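Putative LacI-family transcriptional regulator (Bacteroides fragilis, PDB 3GBV) probably represses or activates transcription in response to a small molecule bound in the cleft of its periplasmic-binding-protein-like regulatory domain. Local coordinates at residues I214-Q219 with V238-E243; Y231-R236 with E289-Y294; G21-D26 with F207-Y212. One frame throughout, in Å; residues are numbered along the deposited sequence.

Contact 1 of 3, residues I214-Q219 with V238-E243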
loop_
_atom_site.group_PDB
_atom_site.type_symbol
_atom_site.label_atom_id
_atom_site.label_comp_id
_atom_site.label_asym_id
_atom_site.label_seq_id
_atom_site.Cartn_x
_atom_site.Cartn_y
_atom_site.Cartn_z
ATOM N N ILE A 214 5.458 19.968 11.568
ATOM C CA ILE A 214 5.424 19.544 12.957
ATOM C C ILE A 214 6.596 18.611 13.219
ATOM O O ILE A 214 7.212 18.650 14.284
ATOM C CB ILE A 214 4.134 18.774 13.283
ATOM C CG1 ILE A 214 2.899 19.566 12.826
ATOM C CG2 ILE A 214 4.084 18.480 14.775
ATOM C CD1 ILE A 214 2.640 20.816 13.627
ATOM N N GLY A 215 6.891 17.762 12.242
ATOM C CA GLY A 215 7.986 16.827 12.393
ATOM C C GLY A 215 9.343 17.499 12.511
ATOM O O GLY A 215 10.152 17.130 13.364
ATOM N N GLU A 216 9.601 18.474 11.645
ATOM C CA GLU A 216 10.868 19.188 11.661
ATOM C C GLU A 216 10.953 20.063 12.900
ATOM O O GLU A 216 12.047 20.351 13.385
ATOM C CB GLU A 216 11.019 20.026 10.391
ATOM C CG GLU A 216 11.068 19.181 9.127
ATOM C CD GLU A 216 11.136 20.010 7.863
ATOM O OE1 GLU A 216 11.225 19.412 6.769
ATOM O OE2 GLU A 216 11.100 21.256 7.962
ATOM N N TYR A 217 9.805 20.485 13.418
ATOM C CA TYR A 217 9.799 21.291 14.632
ATOM C C TYR A 217 10.339 20.433 15.774
ATOM O O TYR A 217 11.193 20.873 16.545
ATOM C CB TYR A 217 8.386 21.753 14.984
ATOM C CG TYR A 217 8.275 22.303 16.389
ATOM C CD1 TYR A 217 8.703 23.601 16.693
ATOM C CD2 TYR A 217 7.769 21.518 17.422
ATOM C CE1 TYR A 217 8.630 24.099 17.998
ATOM C CE2 TYR A 217 7.693 22.004 18.724
ATOM C CZ TYR A 217 8.125 23.295 19.004
ATOM O OH TYR A 217 8.059 23.774 20.289
ATOM N N LEU A 218 9.829 19.204 15.868
ATOM C CA LEU A 218 10.237 18.259 16.902
ATOM C C LEU A 218 11.705 17.859 16.755
ATOM O O LEU A 218 12.385 17.591 17.746
ATOM C CB LEU A 218 9.364 16.996 16.846
ATOM C CG LEU A 218 7.873 17.110 17.193
ATOM C CD1 LEU A 218 7.181 15.777 16.913
ATOM C CD2 LEU A 218 7.703 17.506 18.649
ATOM N N GLN A 219 12.181 17.825 15.515
ATOM C CA GLN A 219 13.555 17.449 15.224
ATOM C C GLN A 219 14.508 18.535 15.687
ATOM O O GLN A 219 15.510 18.254 16.343
ATOM C CB GLN A 219 13.729 17.233 13.721
ATOM C CG GLN A 219 15.066 16.634 13.313
ATOM C CD GLN A 219 15.181 15.153 13.650
ATOM O OE1 GLN A 219 16.198 14.520 13.364
ATOM N NE2 GLN A 219 14.138 14.595 14.259
ATOM N N VAL A 238 8.774 12.015 4.391
ATOM C CA VAL A 238 9.472 10.739 4.469
ATOM C C VAL A 238 10.708 10.825 5.362
ATOM O O VAL A 238 10.990 9.900 6.119
ATOM C CB VAL A 238 9.875 10.246 3.070
ATOM C CG1 VAL A 238 10.739 8.999 3.194
ATOM C CG2 VAL A 238 8.619 9.954 2.243
ATOM N N THR A 239 11.440 11.933 5.274
ATOM C CA THR A 239 12.632 12.129 6.100
ATOM C C THR A 239 12.225 12.081 7.571
ATOM O O THR A 239 12.887 11.427 8.383
ATOM C CB THR A 239 13.307 13.497 5.798
ATOM O OG1 THR A 239 13.801 13.495 4.454
ATOM C CG2 THR A 239 14.482 13.755 6.749
ATOM N N CYS A 240 11.128 12.760 7.906
ATOM C CA CYS A 240 10.639 12.777 9.281
ATOM C C CYS A 240 10.193 11.387 9.665
ATOM O O CYS A 240 10.260 11.013 10.833
ATOM C CB CYS A 240 9.457 13.736 9.443
ATOM S SG CYS A 240 9.858 15.478 9.232
ATOM N N LEU A 241 9.716 10.631 8.676
ATOM C CA LEU A 241 9.265 9.264 8.901
ATOM C C LEU A 241 10.477 8.411 9.254
ATOM O O LEU A 241 10.443 7.588 10.177
ATOM C CB LEU A 241 8.604 8.693 7.641
ATOM C CG LEU A 241 8.183 7.224 7.750
ATOM C CD1 LEU A 241 7.026 7.077 8.745
ATOM C CD2 LEU A 241 7.776 6.705 6.377
ATOM N N LYS A 242 11.553 8.614 8.509
ATOM C CA LYS A 242 12.765 7.851 8.740
ATOM C C LYS A 242 13.512 8.267 9.996
ATOM O O LYS A 242 14.225 7.463 10.572
ATOM C CB LYS A 242 13.679 7.942 7.518
ATOM C CG LYS A 242 13.279 6.969 6.427
ATOM C CD LYS A 242 14.025 7.209 5.133
ATOM C CE LYS A 242 13.807 6.044 4.181
ATOM N NZ LYS A 242 14.291 6.307 2.799
ATOM N N GLU A 243 13.332 9.513 10.429
ATOM C CA GLU A 243 14.008 10.012 11.628
ATOM C C GLU A 243 13.232 9.731 12.905
ATOM O O GLU A 243 13.775 9.850 13.999
ATOM C CB GLU A 243 14.264 11.514 11.506
ATOM C CG GLU A 243 14.977 11.878 10.224
ATOM C CD GLU A 243 16.136 12.823 10.432
ATOM O OE1 GLU A 243 17.131 12.408 11.069
ATOM O OE2 GLU A 243 16.051 13.979 9.955
#

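Contact 2 of 3, residues Y231-R236 with E289-Y294. With EDO (1,2-ethanediol), chain D.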
loop_
_atom_site.group_PDB
_atom_site.type_symbol
_atom_site.label_atom_id
_atom_site.label_comp_id
_atom_site.label_asym_id
_atom_site.label_seq_id
_atom_site.Cartn_x
_atom_site.Cartn_y
_atom_site.Cartn_z
ATOM N N TYR A 231 0.036 12.657 6.344
ATOM C CA TYR A 231 -0.400 12.242 5.026
ATOM C C TYR A 231 0.597 12.564 3.917
ATOM O O TYR A 231 1.323 13.562 3.972
ATOM C CB TYR A 231 -1.738 12.907 4.694
ATOM C CG TYR A 231 -2.948 12.191 5.248
ATOM C CD1 TYR A 231 -3.772 11.425 4.419
ATOM C CD2 TYR A 231 -3.290 12.301 6.588
ATOM C CE1 TYR A 231 -4.914 10.796 4.926
ATOM C CE2 TYR A 231 -4.417 11.684 7.097
ATOM C CZ TYR A 231 -5.231 10.936 6.268
ATOM O OH TYR A 231 -6.376 10.361 6.801
ATOM N N ASP A 232 0.628 11.684 2.923
ATOM C CA ASP A 232 1.443 11.851 1.737
ATOM C C ASP A 232 2.948 11.734 1.848
ATOM O O ASP A 232 3.565 12.077 2.865
ATOM C CB ASP A 232 1.039 13.159 1.067
ATOM C CG ASP A 232 -0.464 13.237 0.846
ATOM O OD1 ASP A 232 -1.034 12.311 0.223
ATOM O OD2 ASP A 232 -1.080 14.211 1.304
ATOM N N LEU A 233 3.524 11.231 0.766
ATOM C CA LEU A 233 4.943 10.979 0.676
ATOM C C LEU A 233 5.830 12.113 0.189
ATOM O O LEU A 233 6.690 11.899 -0.653
ATOM C CB LEU A 233 5.157 9.732 -0.186
ATOM C CG LEU A 233 5.025 8.361 0.504
ATOM C CD1 LEU A 233 4.127 8.442 1.712
ATOM C CD2 LEU A 233 4.496 7.344 -0.474
ATOM N N LEU A 234 5.623 13.323 0.701
ATOM C CA LEU A 234 6.499 14.428 0.325
ATOM C C LEU A 234 7.866 14.016 0.863
ATOM O O LEU A 234 7.952 13.291 1.858
ATOM C CB LEU A 234 6.076 15.727 1.005
ATOM C CG LEU A 234 5.015 16.595 0.338
ATOM C CD1 LEU A 234 3.702 15.834 0.273
ATOM C CD2 LEU A 234 4.860 17.895 1.130
ATOM N N GLU A 235 8.933 14.482 0.229
ATOM C CA GLU A 235 10.270 14.114 0.665
ATOM C C GLU A 235 10.544 14.512 2.117
ATOM O O GLU A 235 11.173 13.768 2.859
ATOM C CB GLU A 235 11.320 14.738 -0.253
ATOM C CG GLU A 235 12.596 13.925 -0.304
ATOM C CD GLU A 235 13.710 14.602 -1.073
ATOM O OE1 GLU A 235 13.464 15.059 -2.214
ATOM O OE2 GLU A 235 14.839 14.664 -0.534
ATOM N N ARG A 236 10.069 15.679 2.530
ATOM C CA ARG A 236 10.301 16.102 3.896
ATOM C C ARG A 236 9.491 15.260 4.866
ATOM O O ARG A 236 9.890 15.057 6.016
ATOM C CB ARG A 236 9.992 17.592 4.051
ATOM C CG ARG A 236 10.910 18.466 3.191
ATOM C CD ARG A 236 11.245 19.762 3.899
ATOM N NE ARG A 236 10.510 20.893 3.363
ATOM C CZ ARG A 236 10.395 22.063 3.977
ATOM N NH1 ARG A 236 10.967 22.264 5.160
ATOM N NH2 ARG A 236 9.701 23.031 3.403
ATOM N N GLU A 289 9.836 1.005 8.178
ATOM C CA GLU A 289 10.210 -0.326 7.733
ATOM C C GLU A 289 9.693 -0.811 6.376
ATOM O O GLU A 289 10.128 -1.860 5.906
ATOM C CB GLU A 289 9.829 -1.364 8.789
ATOM C CG GLU A 289 10.574 -1.266 10.113
ATOM C CD GLU A 289 10.088 -0.121 10.968
ATOM O OE1 GLU A 289 8.870 0.161 10.932
ATOM O OE2 GLU A 289 10.919 0.486 11.681
ATOM N N ASN A 290 8.763 -0.092 5.752
ATOM C CA ASN A 290 8.279 -0.534 4.447
ATOM C C ASN A 290 8.273 0.572 3.393
ATOM O O ASN A 290 8.006 0.317 2.215
ATOM C CB ASN A 290 6.877 -1.161 4.561
ATOM C CG ASN A 290 5.762 -0.130 4.748
ATOM O OD1 ASN A 290 4.582 -0.445 4.542
ATOM N ND2 ASN A 290 6.122 1.090 5.147
ATOM N N ILE A 291 8.602 1.792 3.816
ATOM C CA ILE A 291 8.604 2.920 2.902
ATOM C C ILE A 291 9.491 2.733 1.676
ATOM O O ILE A 291 9.114 3.156 0.588
ATOM C CB ILE A 291 9.007 4.251 3.613
ATOM C CG1 ILE A 291 8.842 5.428 2.653
ATOM C CG2 ILE A 291 10.458 4.215 4.041
ATOM C CD1 ILE A 291 7.427 5.641 2.167
ATOM N N ASP A 292 10.649 2.093 1.830
ATOM C CA ASP A 292 11.546 1.919 0.683
ATOM C C ASP A 292 11.087 0.892 -0.357
ATOM O O ASP A 292 11.622 0.837 -1.466
ATOM C CB ASP A 292 12.969 1.582 1.155
ATOM C CG ASP A 292 13.563 2.664 2.064
ATOM O OD1 ASP A 292 13.233 3.863 1.890
ATOM O OD2 ASP A 292 14.372 2.317 2.950
ATOM N N TYR A 293 10.082 0.098 -0.019
ATOM C CA TYR A 293 9.590 -0.915 -0.937
ATOM C C TYR A 293 8.228 -0.583 -1.545
ATOM O O TYR A 293 7.652 -1.383 -2.281
ATOM C CB TYR A 293 9.558 -2.250 -0.209
ATOM C CG TYR A 293 10.939 -2.669 0.206
ATOM C CD1 TYR A 293 11.804 -3.268 -0.712
ATOM C CD2 TYR A 293 11.417 -2.396 1.494
ATOM C CE1 TYR A 293 13.104 -3.582 -0.369
ATOM C CE2 TYR A 293 12.732 -2.706 1.850
ATOM C CZ TYR A 293 13.566 -3.300 0.914
ATOM O OH TYR A 293 14.856 -3.635 1.248
ATOM N N TYR A 294 7.731 0.610 -1.239
ATOM C CA TYR A 294 6.446 1.087 -1.752
ATOM C C TYR A 294 6.676 1.786 -3.087
ATOM O O TYR A 294 7.666 2.495 -3.255
ATOM C CB TYR A 294 5.836 2.087 -0.765
ATOM C CG TYR A 294 4.514 2.690 -1.178
ATOM C CD1 TYR A 294 3.307 2.040 -0.906
ATOM C CD2 TYR A 294 4.462 3.928 -1.806
ATOM C CE1 TYR A 294 2.085 2.616 -1.244
ATOM C CE2 TYR A 294 3.249 4.510 -2.149
ATOM C CZ TYR A 294 2.069 3.851 -1.865
ATOM O OH TYR A 294 0.874 4.419 -2.204
HETATM C C1 EDO D . -4.217 14.753 0.983
HETATM O O1 EDO D . -3.500 15.340 2.069
HETATM C C2 EDO D . -4.717 15.832 0.024
HETATM O O2 EDO D . -3.624 16.375 -0.710
#

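Contact 3 of 3, residues G21-D26 with F207-Y212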
loop_
_atom_site.group_PDB
_atom_site.type_symbol
_atom_site.label_atom_id
_atom_site.label_comp_id
_atom_site.label_asym_id
_atom_site.label_seq_id
_atom_site.Cartn_x
_atom_site.Cartn_y
_atom_site.Cartn_z
ATOM N N GLY A 21 8.082 19.775 -5.156
ATOM C CA GLY A 21 8.313 18.892 -4.024
ATOM C C GLY A 21 7.089 18.794 -3.123
ATOM O O GLY A 21 7.016 17.928 -2.246
ATOM N N GLU A 22 6.123 19.687 -3.317
ATOM C CA GLU A 22 4.913 19.637 -2.506
ATOM C C GLU A 22 4.003 18.567 -3.103
ATOM O O GLU A 22 4.345 17.957 -4.115
ATOM C CB GLU A 22 4.219 21.006 -2.456
ATOM C CG GLU A 22 4.958 22.006 -1.565
ATOM C CD GLU A 22 4.210 23.316 -1.358
ATOM O OE1 GLU A 22 3.923 24.015 -2.356
ATOM O OE2 GLU A 22 3.916 23.655 -0.191
ATOM N N TYR A 23 2.855 18.340 -2.480
ATOM C CA TYR A 23 1.945 17.307 -2.939
ATOM C C TYR A 23 1.642 17.242 -4.433
ATOM O O TYR A 23 1.718 16.181 -5.036
ATOM C CB TYR A 23 0.616 17.390 -2.192
ATOM C CG TYR A 23 -0.332 16.295 -2.618
ATOM C CD1 TYR A 23 -0.155 14.983 -2.172
ATOM C CD2 TYR A 23 -1.364 16.553 -3.521
ATOM C CE1 TYR A 23 -0.981 13.954 -2.623
ATOM C CE2 TYR A 23 -2.193 15.535 -3.977
ATOM C CZ TYR A 23 -1.998 14.239 -3.528
ATOM O OH TYR A 23 -2.808 13.240 -4.001
ATOM N N TRP A 24 1.307 18.378 -5.025
ATOM C CA TRP A 24 0.925 18.418 -6.429
ATOM C C TRP A 24 1.983 18.060 -7.463
ATOM O O TRP A 24 1.649 17.716 -8.605
ATOM C CB TRP A 24 0.308 19.784 -6.734
ATOM C CG TRP A 24 -0.760 20.120 -5.743
ATOM C CD1 TRP A 24 -0.662 20.984 -4.683
ATOM C CD2 TRP A 24 -2.049 19.519 -5.649
ATOM N NE1 TRP A 24 -1.817 20.949 -3.931
ATOM C CE2 TRP A 24 -2.690 20.051 -4.506
ATOM C CE3 TRP A 24 -2.738 18.568 -6.419
ATOM C CZ2 TRP A 24 -3.975 19.675 -4.112
ATOM C CZ3 TRP A 24 -4.017 18.187 -6.030
ATOM C CH2 TRP A 24 -4.621 18.743 -4.885
ATOM N N THR A 25 3.250 18.127 -7.079
ATOM C CA THR A 25 4.310 17.782 -8.020
ATOM C C THR A 25 4.135 16.344 -8.547
ATOM O O THR A 25 4.394 16.059 -9.713
ATOM C CB THR A 25 5.683 17.941 -7.354
ATOM O OG1 THR A 25 5.876 19.320 -7.014
ATOM C CG2 THR A 25 6.792 17.502 -8.289
ATOM N N ASP A 26 3.675 15.444 -7.686
ATOM C CA ASP A 26 3.470 14.061 -8.091
ATOM C C ASP A 26 2.254 13.907 -9.013
ATOM O O ASP A 26 2.296 13.158 -9.992
ATOM C CB ASP A 26 3.329 13.173 -6.863
ATOM C CG ASP A 26 4.658 12.935 -6.170
ATOM O OD1 ASP A 26 5.629 12.584 -6.874
ATOM O OD2 ASP A 26 4.730 13.088 -4.927
ATOM N N PHE A 207 -4.235 16.318 8.871
ATOM C CA PHE A 207 -4.904 15.794 7.683
ATOM C C PHE A 207 -4.481 16.484 6.407
ATOM O O PHE A 207 -4.960 16.146 5.329
ATOM C CB PHE A 207 -6.424 15.870 7.854
ATOM C CG PHE A 207 -6.923 15.062 9.001
ATOM C CD1 PHE A 207 -6.858 13.674 8.966
ATOM C CD2 PHE A 207 -7.393 15.686 10.151
ATOM C CE1 PHE A 207 -7.250 12.916 10.070
ATOM C CE2 PHE A 207 -7.786 14.943 11.256
ATOM C CZ PHE A 207 -7.716 13.553 11.221
ATOM N N ASN A 208 -3.599 17.470 6.524
ATOM C CA ASN A 208 -3.107 18.134 5.330
ATOM C C ASN A 208 -1.838 17.358 5.023
ATOM O O ASN A 208 -1.526 16.410 5.738
ATOM C CB ASN A 208 -2.846 19.631 5.574
ATOM C CG ASN A 208 -1.920 19.899 6.748
ATOM O OD1 ASN A 208 -0.754 19.498 6.749
ATOM N ND2 ASN A 208 -2.438 20.602 7.753
ATOM N N SER A 209 -1.101 17.730 3.983
ATOM C CA SER A 209 0.095 16.965 3.641
ATOM C C SER A 209 1.423 17.571 4.079
ATOM O O SER A 209 2.479 17.138 3.618
ATOM C CB SER A 209 0.124 16.717 2.133
ATOM O OG SER A 209 0.035 17.933 1.415
ATOM N N LYS A 210 1.366 18.553 4.971
ATOM C CA LYS A 210 2.558 19.246 5.452
ATOM C C LYS A 210 2.900 18.846 6.888
ATOM O O LYS A 210 3.230 19.705 7.708
ATOM C CB LYS A 210 2.328 20.761 5.411
ATOM C CG LYS A 210 1.598 21.266 4.174
ATOM C CD LYS A 210 2.508 21.357 2.962
ATOM C CE LYS A 210 3.241 22.693 2.916
ATOM N NZ LYS A 210 2.305 23.844 2.717
ATOM N N VAL A 211 2.823 17.555 7.194
ATOM C CA VAL A 211 3.119 17.081 8.536
ATOM C C VAL A 211 4.579 17.362 8.914
ATOM O O VAL A 211 4.919 17.424 10.092
ATOM C CB VAL A 211 2.835 15.554 8.668
ATOM C CG1 VAL A 211 3.829 14.760 7.841
ATOM C CG2 VAL A 211 2.892 15.132 10.125
ATOM N N TYR A 212 5.432 17.545 7.911
ATOM C CA TYR A 212 6.845 17.814 8.145
ATOM C C TYR A 212 7.065 19.087 8.964
ATOM O O TYR A 212 8.098 19.235 9.624
ATOM C CB TYR A 212 7.596 17.918 6.808
ATOM C CG TYR A 212 7.194 19.098 5.948
ATOM C CD1 TYR A 212 7.653 20.383 6.237
ATOM C CD2 TYR A 212 6.350 18.933 4.850
ATOM C CE1 TYR A 212 7.285 21.473 5.460
ATOM C CE2 TYR A 212 5.973 20.027 4.061
ATOM C CZ TYR A 212 6.448 21.292 4.377
ATOM O OH TYR A 212 6.092 22.380 3.616
HETATM O O HOH W 1 2.086 19.869 -0.038
#

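Contact 1 of 3, residues I214-Q219 with V238-E243
Cys240 SG touches three atoms of the neighbouring helix: Gly215 C, Glu216 N and Glu216 CG, each at 3.9 Å. These are van der Waals contacts. With SG placed beside its own backbone N and anti to the carbonyl carbon (chi1 -67°), Cys240 directs the sulfur toward the backbone of residues 214-219. Gly215 carries no side chain, and the two backbones come nearest here, with Gly215 CA and Cys240 CA 5.8 Å apart. Of the Glu216 side chain, the methylene CG meets the sulfur; extended beyond CG, the chain carries the carboxylate onward to a salt bridge with Arg236, one turn before Cys240. Further along, the side chains of Gln219 and Glu243 cross at about a right angle, their amide and carboxylate planes 48° apart. The short helix axes approach to 9.6 Å at an angle of 45°. On the sheet side, Ile214 and Leu218 rest on Leu228, while Cys240 rests on Val246 and Leu241 on Leu249. Helices 212-220 and 235-243 are thus the connections of two successive beta-alpha-beta units running through the parallel strands 203-206, 227-231 and 246-251, an arrangement characteristic of the Rossmann-like lobes of periplasmic-binding-protein folds.

Contact 2 of 3, residues Y231-R236 with E289-Y294
Apolar packing between Leu233 and the pair Ile291 and Tyr294 makes up the whole of the direct contact. Leu233 and Ile291 reach toward each other tip to tip, Leu233 CG lying 4.0 Å from Ile291 CD1. Ile291 gets there because CG1 stands anti to its backbone N (chi1 -174°), which swings the ethyl arm at the leucine. The other touch uses a single methyl: Leu233 CD2 comes obliquely to the Tyr294 ring, 3.5 Å from Tyr294 CE2 and 3.7 Å from Tyr294 CD2. Leu233 has a chi2 of 26°, far from staggered, so the placement of its methyls, and the short CD2 contact with it, is less certain. Leu286 and Ala251 join the cluster from the sheet, and Val238 and Leu241 back Ile291 from helix 235-243.

Among the hydrogen bonds, Tyr293 N donates to Asn290 O at 3.1 Å, and a weak, longer bond runs from Tyr294 N to Ile291 O at 3.4 Å; together they curl the tail into the turns that bring Ile291 and Tyr294 to the same leucine. The Tyr294 hydroxyl is tied to Asp284. Next to Leu233 in the chain, Asp232 OD2 accepts from O1 of a 1,2-ethanediol, probably from the crystallisation liquor, at 2.8 Å.

Charge pairs lie outside the direct contact: Asp292 with Lys242 of the same chain, and Glu289 with Arg126 of the second subunit. Through the Leu233 packing, the segment 289-294, after the last strand, lies against the strand-to-helix loop 231-236, whose Asp232 binds the diol at a position consistent with the inter-lobe effector cleft of LacI-family regulatory domains.

Contact 3 of 3, residues G21-D26 with F207-Y212
Tyr23, whose ring Ser209 OG approaches obliquely, has Trp24 at its edge: Trp24 CD2 lies in the plane of the phenol, and Tyr23 CD2 stands 3.6 Å above the indole plane, over its centre. On the facing segment, Lys210 O lies over one face of the Tyr212 ring, offset toward the rim. The contact spans the cleft of a two-lobed periplasmic-binding-protein fold, joining the start of helix 23-37 in one lobe to the loop after strand 203-206 in the other. Tyr23 CB packs 3.7 Å from Ser209 OG. A water links the same pair, accepting from Tyr23 N at 3.0 Å and lying 3.2 Å from Ser209 OG. Lys210, bent at chi2, chi3 and chi4, curls round to Glu22: Lys210 NZ and Glu22 OE2 form a salt bridge at 3.3 Å, whose hydrogen bond is weak, while the other carboxylate oxygen, OE1, accepts from Leu19 N. Each segment is braced internally, Gly21 N donating to Thr25 OG1 at 2.9 Å. In the opposing loop an Asx turn sets Lys210: its N donates in the carbonyl plane to a lone pair of Asn208 OD1, with a C=O...N angle of 142°.

From the N terminus, residues 21-26 open contact 3, which closes at 207-212 after 180 intervening residues. Contacts 1 and 2 begin only after contact 3 has closed, and they cross each other: 214-219 opens contact 1, 231-236 opens contact 2, then 238-243 closes the first and 289-294 the second. Helix 235-243 serves both, and Lys242 NZ meets Asp292 OD1 in a 2.8 Å salt bridge between them. Contact 3 reaches contact 1 where Tyr212 CA packs on Cys240 SG, and contact 2 where Tyr212 meets Arg236. Contacts 1 and 2 tie the helix layer and the segment after strand 284-286 together in one lobe, and contact 3 joins that lobe to the other across the cleft.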